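Local coordinates for ribulose-bisphosphate carboxylase (Alicyclobacillus acidocaldarius subsp. acidocaldarius, PDB 4NAS), which belongs to the ribulose-bisphosphate carboxylase large-chain family, joining a ferredoxin-like N-terminal domain to a TIM-barrel domain in an assembly of two chains, at residues V35-G40 against G100-D105; D24-R29 against G72-E77; E111-P116 against A284-G289. One frame throughout, in Å; residues are numbered along the deposited sequence.

Contact 1 of 3, residues V35-G40 against G100-D105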
# COMPACT_ATOMS: atom_id res chain seq x y z
N VAL B 35 16.24 -18.85 0.81
CA VAL B 35 17.59 -18.36 0.54
C VAL B 35 17.59 -17.01 -0.19
O VAL B 35 18.28 -16.08 0.21
CB VAL B 35 18.40 -19.42 -0.24
CG1 VAL B 35 19.74 -18.86 -0.76
CG2 VAL B 35 18.62 -20.65 0.64
N GLY B 36 16.79 -16.91 -1.25
CA GLY B 36 16.77 -15.72 -2.08
C GLY B 36 16.26 -14.45 -1.41
O GLY B 36 16.67 -13.35 -1.78
N LEU B 37 15.34 -14.59 -0.47
CA LEU B 37 14.78 -13.42 0.23
C LEU B 37 15.48 -13.12 1.55
O LEU B 37 15.00 -12.32 2.34
CB LEU B 37 13.28 -13.62 0.48
CG LEU B 37 12.45 -13.80 -0.79
CD1 LEU B 37 10.98 -13.95 -0.43
CD2 LEU B 37 12.68 -12.63 -1.75
N THR B 38 16.61 -13.76 1.80
CA THR B 38 17.38 -13.47 2.99
C THR B 38 18.83 -13.10 2.66
O THR B 38 19.19 -11.91 2.69
CB THR B 38 17.31 -14.62 4.01
OG1 THR B 38 17.78 -15.83 3.40
CG2 THR B 38 15.87 -14.81 4.47
N ILE B 39 19.65 -14.10 2.35
CA ILE B 39 21.04 -13.87 1.96
C ILE B 39 21.21 -13.68 0.47
O ILE B 39 22.30 -13.35 -0.01
CB ILE B 39 21.96 -15.03 2.42
CG1 ILE B 39 21.49 -16.37 1.85
CG2 ILE B 39 22.01 -15.08 3.93
CD1 ILE B 39 22.62 -17.44 1.76
N GLY B 40 20.13 -13.89 -0.29
CA GLY B 40 20.19 -13.75 -1.73
C GLY B 40 20.74 -15.00 -2.37
O GLY B 40 20.02 -15.72 -3.07
N GLY B 100 7.32 -9.10 -0.85
CA GLY B 100 7.79 -8.00 -1.69
C GLY B 100 7.76 -8.46 -3.13
O GLY B 100 6.73 -8.35 -3.83
N LYS B 101 8.89 -9.01 -3.56
CA LYS B 101 8.96 -9.68 -4.84
C LYS B 101 8.04 -10.89 -4.85
O LYS B 101 7.49 -11.25 -5.88
CB LYS B 101 10.39 -10.12 -5.14
CG LYS B 101 10.53 -10.82 -6.47
CD LYS B 101 11.46 -12.01 -6.39
CE LYS B 101 12.91 -11.57 -6.37
NZ LYS B 101 13.83 -12.67 -5.97
N LEU B 102 7.88 -11.54 -3.69
CA LEU B 102 7.09 -12.77 -3.64
C LEU B 102 5.62 -12.54 -4.00
O LEU B 102 4.95 -13.45 -4.51
CB LEU B 102 7.20 -13.42 -2.26
CG LEU B 102 6.56 -14.79 -2.04
CD1 LEU B 102 7.08 -15.84 -3.03
CD2 LEU B 102 6.85 -15.24 -0.62
N SER B 103 5.13 -11.32 -3.77
CA SER B 103 3.70 -11.02 -3.99
C SER B 103 3.30 -11.10 -5.45
O SER B 103 2.10 -11.20 -5.78
CB SER B 103 3.33 -9.63 -3.46
OG SER B 103 3.79 -8.60 -4.32
N MSE B 104 4.30 -11.10 -6.32
CA MSE B 104 4.09 -11.06 -7.75
C MSE B 104 4.20 -12.44 -8.39
O MSE B 104 4.06 -12.58 -9.61
CB MSE B 104 5.11 -10.09 -8.39
CG MSE B 104 4.91 -8.64 -7.92
SE MSE B 104 6.28 -7.43 -8.61
CE MSE B 104 7.58 -7.60 -7.25
N ASP B 105 4.47 -13.46 -7.57
CA ASP B 105 4.80 -14.78 -8.09
C ASP B 105 3.57 -15.63 -8.35
O ASP B 105 3.47 -16.74 -7.84
CB ASP B 105 5.78 -15.52 -7.16
CG ASP B 105 7.17 -14.90 -7.15
OD1 ASP B 105 7.44 -14.02 -8.00
OD2 ASP B 105 8.00 -15.28 -6.29
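In the ferredoxin-like N-terminal domain, the C-terminal end of helix 26-36 meets the turn between helix 91-99 and strand 108-114 through Leu37, which packs on Leu102 and Lys101. Leu37 is the first residue to depart from helical geometry, and its side chain points at the turn with the two methyl groups spread over different neighbours. CD1 of Leu37 rests on CB of Leu102 at 4.2 Å, so the root of the Leu102 side chain makes this apolar contact. The other branch, CD2 of Leu37, is 4.4 Å from NZ of Lys101. With CG anti to the backbone N (chi1 -180°), the lysine chain leaves the turn toward the helix end, and a bend further out (chi3 -77°) brings NZ beside CD2 of Leu37.

The turn is a short 3-10 segment held by its own bonds. Met104 N, of a selenomethionine, donates to Lys101 O at 3.2 Å, and Asp105 N to Leu102 O at 3.1 Å. Ser103 OG donates to Gly100 O at 3.0 Å, with the donor tilted 19° out of the carbonyl plane, which ties the serine back to the start of the turn.

Leu37 also packs on Tyr82 of strand 73-83. Lys101 also packs on Glu179 of the second subunit, a residue of the calcium site, and its side chain is about 4 Å from a bound calcium ion. An N-terminal domain reaching the metal site of its partner's barrel is characteristic of the RuBisCO large-chain dimer.

Contact 2 of 3, residues D24-R29 against G72-E77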
# COMPACT_ATOMS: atom_id res chain seq x y z
N ASP B 24 5.95 -31.36 -7.49
CA ASP B 24 7.38 -31.66 -7.48
C ASP B 24 8.27 -30.41 -7.54
O ASP B 24 9.49 -30.51 -7.57
CB ASP B 24 7.74 -32.61 -8.62
CG ASP B 24 7.29 -32.08 -9.97
OD1 ASP B 24 6.42 -31.18 -10.01
OD2 ASP B 24 7.81 -32.59 -10.99
N LYS B 25 7.63 -29.24 -7.53
CA LYS B 25 8.36 -27.98 -7.60
C LYS B 25 8.36 -27.32 -6.23
O LYS B 25 9.17 -26.44 -5.97
CB LYS B 25 7.70 -27.05 -8.62
CG LYS B 25 7.44 -27.68 -9.97
N LEU B 26 7.44 -27.77 -5.37
CA LEU B 26 7.22 -27.13 -4.08
C LEU B 26 8.48 -27.03 -3.22
O LEU B 26 8.78 -25.97 -2.65
CB LEU B 26 6.12 -27.87 -3.31
CG LEU B 26 4.68 -27.58 -3.71
CD1 LEU B 26 3.73 -28.39 -2.85
CD2 LEU B 26 4.37 -26.09 -3.60
N GLU B 27 9.22 -28.13 -3.15
CA GLU B 27 10.40 -28.21 -2.30
C GLU B 27 11.49 -27.24 -2.76
O GLU B 27 12.06 -26.50 -1.96
CB GLU B 27 10.92 -29.64 -2.26
CG GLU B 27 11.29 -30.13 -0.87
CD GLU B 27 10.08 -30.45 0.00
OE1 GLU B 27 10.08 -30.06 1.19
OE2 GLU B 27 9.13 -31.11 -0.49
N ALA B 28 11.78 -27.24 -4.06
CA ALA B 28 12.75 -26.29 -4.63
C ALA B 28 12.26 -24.84 -4.52
O ALA B 28 13.03 -23.94 -4.17
CB ALA B 28 13.06 -26.64 -6.07
N ARG B 29 10.99 -24.60 -4.83
CA ARG B 29 10.46 -23.25 -4.77
C ARG B 29 10.57 -22.69 -3.36
O ARG B 29 11.00 -21.55 -3.18
CB ARG B 29 9.02 -23.19 -5.26
CG ARG B 29 8.46 -21.78 -5.28
CD ARG B 29 7.10 -21.71 -5.90
NE ARG B 29 6.50 -20.40 -5.69
CZ ARG B 29 5.31 -20.02 -6.16
NH1 ARG B 29 4.58 -20.86 -6.88
NH2 ARG B 29 4.86 -18.80 -5.90
N GLY B 72 -3.47 -31.52 -12.13
CA GLY B 72 -2.13 -31.81 -11.63
C GLY B 72 -1.59 -30.73 -10.71
O GLY B 72 -0.55 -30.91 -10.07
N ASP B 73 -2.29 -29.60 -10.63
CA ASP B 73 -1.89 -28.53 -9.73
C ASP B 73 -2.21 -28.88 -8.29
O ASP B 73 -3.16 -29.62 -8.01
CB ASP B 73 -2.59 -27.22 -10.09
CG ASP B 73 -1.94 -26.49 -11.24
OD1 ASP B 73 -0.98 -27.01 -11.83
OD2 ASP B 73 -2.41 -25.38 -11.56
N VAL B 74 -1.43 -28.32 -7.38
CA VAL B 74 -1.67 -28.49 -5.96
C VAL B 74 -1.95 -27.12 -5.32
O VAL B 74 -1.47 -26.09 -5.80
CB VAL B 74 -0.45 -29.18 -5.30
CG1 VAL B 74 0.72 -28.21 -5.15
CG2 VAL B 74 -0.81 -29.74 -3.98
N VAL B 75 -2.77 -27.10 -4.28
CA VAL B 75 -2.80 -25.92 -3.42
C VAL B 75 -2.09 -26.31 -2.15
O VAL B 75 -2.38 -27.34 -1.55
CB VAL B 75 -4.22 -25.41 -3.13
CG1 VAL B 75 -4.19 -24.32 -2.06
CG2 VAL B 75 -4.84 -24.86 -4.40
N ALA B 76 -1.13 -25.49 -1.75
CA ALA B 76 -0.31 -25.82 -0.61
C ALA B 76 -0.06 -24.62 0.28
O ALA B 76 -0.22 -23.46 -0.14
CB ALA B 76 1.01 -26.43 -1.06
N GLU B 77 0.31 -24.91 1.53
CA GLU B 77 0.82 -23.90 2.43
C GLU B 77 2.30 -24.15 2.62
O GLU B 77 2.75 -25.29 2.71
CB GLU B 77 0.11 -23.94 3.78
CG GLU B 77 -1.26 -23.28 3.76
CD GLU B 77 -1.90 -23.23 5.12
OE1 GLU B 77 -1.27 -23.68 6.10
OE2 GLU B 77 -3.05 -22.74 5.21
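Leu26 carries CG anti to its carbonyl carbon (chi1 -79°) and then extends fully (chi2 -180°), a straight reach that brings CD1 against Val74 and Ala76. Val74 answers from the strand with chi1 75°, which sets CG1 between the backbone N and the carbonyl carbon and turns that methyl toward the leucine. The contact is a helix-on-sheet packing in the ferredoxin-like N-terminal domain, where the first turn of helix 26-36 lies over strand 73-83, an inner strand of the sheet.

A single methyl group makes both contacts. CD1 of Leu26 lies 3.8 Å from CG1 of Val74, the two side chains approaching tip to tip, and equally 3.8 Å from CB of Ala76, two residues further along the strand. The leucine end therefore rests over two alternate side chains on one face of the strand. The alternation of an extended chain explains the choice of partners: Val74 and Ala76 point toward the helix, whereas Val75 and Glu77 point away from it. Ala76, having only CB, lets the leucine come close to the strand, with CA atoms of Leu26 and Ala76 8.4 Å apart.

The surrounding sheet extends the same apolar layer. Leu26 also touches Ile63 of strand 59-68 and Leu19 of strand 12-22, while Val74 packs on Val65. Further along the helix, Arg29 forms a salt bridge with Asp21, at the end of the strand that precedes the helix. The helix itself is established at once: Arg29 N donates to Lys25 O at 2.8 Å, closing the turn from which Leu26 projects its CD1 methyl.

Contact 3 of 3, residues E111-P116 against A284-G289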
# COMPACT_ATOMS: atom_id res chain seq x y z
N GLU B 111 -0.89 -15.46 4.51
CA GLU B 111 -1.98 -15.92 5.38
C GLU B 111 -1.70 -15.66 6.85
O GLU B 111 -2.62 -15.45 7.65
CB GLU B 111 -2.16 -17.43 5.22
CG GLU B 111 -2.65 -17.89 3.85
CD GLU B 111 -4.14 -17.72 3.69
OE1 GLU B 111 -4.87 -18.73 3.75
OE2 GLU B 111 -4.59 -16.56 3.52
N ARG B 112 -0.43 -15.73 7.22
CA ARG B 112 -0.07 -15.62 8.62
C ARG B 112 1.34 -15.07 8.80
O ARG B 112 2.27 -15.39 8.02
CB ARG B 112 -0.20 -16.98 9.33
CG ARG B 112 0.07 -16.90 10.84
CD ARG B 112 0.03 -18.27 11.54
NE ARG B 112 0.08 -18.11 12.99
CZ ARG B 112 0.11 -19.11 13.86
NH1 ARG B 112 0.12 -20.36 13.43
NH2 ARG B 112 0.15 -18.86 15.17
N LEU B 113 1.49 -14.22 9.81
CA LEU B 113 2.81 -13.75 10.24
C LEU B 113 2.98 -14.04 11.71
O LEU B 113 2.26 -13.50 12.56
CB LEU B 113 2.96 -12.25 10.00
CG LEU B 113 3.14 -11.81 8.55
CD1 LEU B 113 3.12 -10.27 8.50
CD2 LEU B 113 4.42 -12.35 7.91
N GLN B 114 3.93 -14.90 12.04
CA GLN B 114 4.23 -15.10 13.45
C GLN B 114 5.45 -14.27 13.81
O GLN B 114 6.55 -14.50 13.30
CB GLN B 114 4.43 -16.58 13.77
CG GLN B 114 3.15 -17.40 13.58
CD GLN B 114 3.37 -18.89 13.71
OE1 GLN B 114 3.62 -19.40 14.81
NE2 GLN B 114 3.26 -19.61 12.60
N MSE B 115 5.26 -13.30 14.69
CA MSE B 115 6.31 -12.32 14.95
C MSE B 115 6.98 -12.45 16.31
O MSE B 115 6.30 -12.54 17.34
CB MSE B 115 5.77 -10.92 14.72
CG MSE B 115 5.37 -10.78 13.27
SE MSE B 115 4.99 -8.98 12.86
CE MSE B 115 6.10 -8.05 14.14
N PRO B 116 8.32 -12.49 16.31
CA PRO B 116 9.05 -12.68 17.55
C PRO B 116 8.92 -11.42 18.39
O PRO B 116 8.71 -10.33 17.84
CB PRO B 116 10.50 -12.86 17.09
CG PRO B 116 10.45 -12.97 15.60
CD PRO B 116 9.21 -12.28 15.16
N ALA B 284 -7.09 -10.36 5.46
CA ALA B 284 -7.65 -9.18 6.09
C ALA B 284 -7.28 -9.03 7.56
O ALA B 284 -7.13 -7.92 8.02
CB ALA B 284 -9.15 -9.11 5.92
N ASP B 285 -7.09 -10.13 8.29
CA ASP B 285 -6.77 -9.98 9.70
C ASP B 285 -5.37 -9.40 9.92
O ASP B 285 -5.07 -8.80 10.97
CB ASP B 285 -6.93 -11.30 10.46
CG ASP B 285 -6.02 -12.37 9.94
OD1 ASP B 285 -6.21 -12.77 8.77
OD2 ASP B 285 -5.11 -12.80 10.67
N ILE B 286 -4.50 -9.58 8.93
CA ILE B 286 -3.16 -9.04 9.03
C ILE B 286 -3.25 -7.56 8.70
O ILE B 286 -2.78 -6.71 9.45
CB ILE B 286 -2.18 -9.76 8.05
CG1 ILE B 286 -2.00 -11.23 8.46
CG2 ILE B 286 -0.81 -9.01 7.94
CD1 ILE B 286 -1.24 -12.06 7.39
N VAL B 287 -3.92 -7.25 7.60
CA VAL B 287 -4.01 -5.87 7.08
C VAL B 287 -4.76 -4.93 8.05
O VAL B 287 -4.30 -3.82 8.35
CB VAL B 287 -4.72 -5.85 5.72
CG1 VAL B 287 -4.89 -4.41 5.22
CG2 VAL B 287 -3.95 -6.68 4.68
N LEU B 288 -5.89 -5.41 8.56
CA LEU B 288 -6.74 -4.59 9.43
C LEU B 288 -6.57 -4.89 10.90
O LEU B 288 -7.16 -4.21 11.74
CB LEU B 288 -8.22 -4.78 9.04
CG LEU B 288 -8.51 -4.37 7.60
CD1 LEU B 288 -9.95 -4.68 7.22
CD2 LEU B 288 -8.21 -2.88 7.41
N GLY B 289 -5.76 -5.89 11.25
CA GLY B 289 -5.71 -6.27 12.65
C GLY B 289 -4.32 -6.18 13.24
O GLY B 289 -3.98 -5.26 13.99
O HOH W 1 -5.49 -15.12 8.14
O HOH W 2 -3.25 -14.48 10.12
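The flat peptide group joining Glu111 to Arg112 has the CD1 methyl of Ile286 over one face, 3.7 Å from Glu111 C and 3.8 Å from Arg112 N. Further out on the same strand, within 111-116, the Arg112 guanidinium has the Gln114 side-chain amide over its centre, with CD 3.3 Å above the plane and the two groups nearly parallel. These groups belong to the junction between the N-terminal domain and the TIM-barrel domain, where strand 108-114 runs past helix 284-295. The axes of strand 111-114 and helix 284-289 come within 8.4 Å and make an angle of 55°.

Ile286 supplies both apolar touches from the helix. Its CG1 stands anti to the carbonyl carbon (chi1 -66°), which sends CD1 onto the peptide, while CG2 branches off to CD1 of Leu113 at 4.2 Å. The Leu113 and Ile286 side chains cross at about a right angle. Leu113 also packs on Val13 and Ala15 of strand 12-22, so the isoleucine adds to a layer already formed within the sheet.

At Glu111 and Arg112 the strand makes a classic beta bulge opposite Thr16. The acid group of Glu111 turns aside to a salt bridge with Arg109, and its carbonyl is bridged through two waters to the carboxylate of Asp285. Asp285 OD2 is also hydrogen-bonded to His322 NE2. Water 1 is 2.9 Å from Glu111 O and bridges to Asp285 OD1; water 2 lies 2.7 Å from the same Glu111 O and 2.6 Å from Asp285 OD2.

Overall arrangement
From the N terminus, strand 12-22 leads into helix 26-36, whose first turn enters contact 2 and whose end enters contact 1. Contact 2 closes on strand 73-83 and contact 1 on the turn after helix 91-99, so their loops cross, and together they seat both ends of one helix in the N-terminal domain. Their segments touch where Asp105 O accepts a weak hydrogen bond from Arg29 NH2. Contact 3 opens only after both have closed, and its long loop returns from the barrel domain to the same sheet that contact 2 uses. Its centre is about 18 Å from that of contact 1 and about 23 Å from that of contact 2.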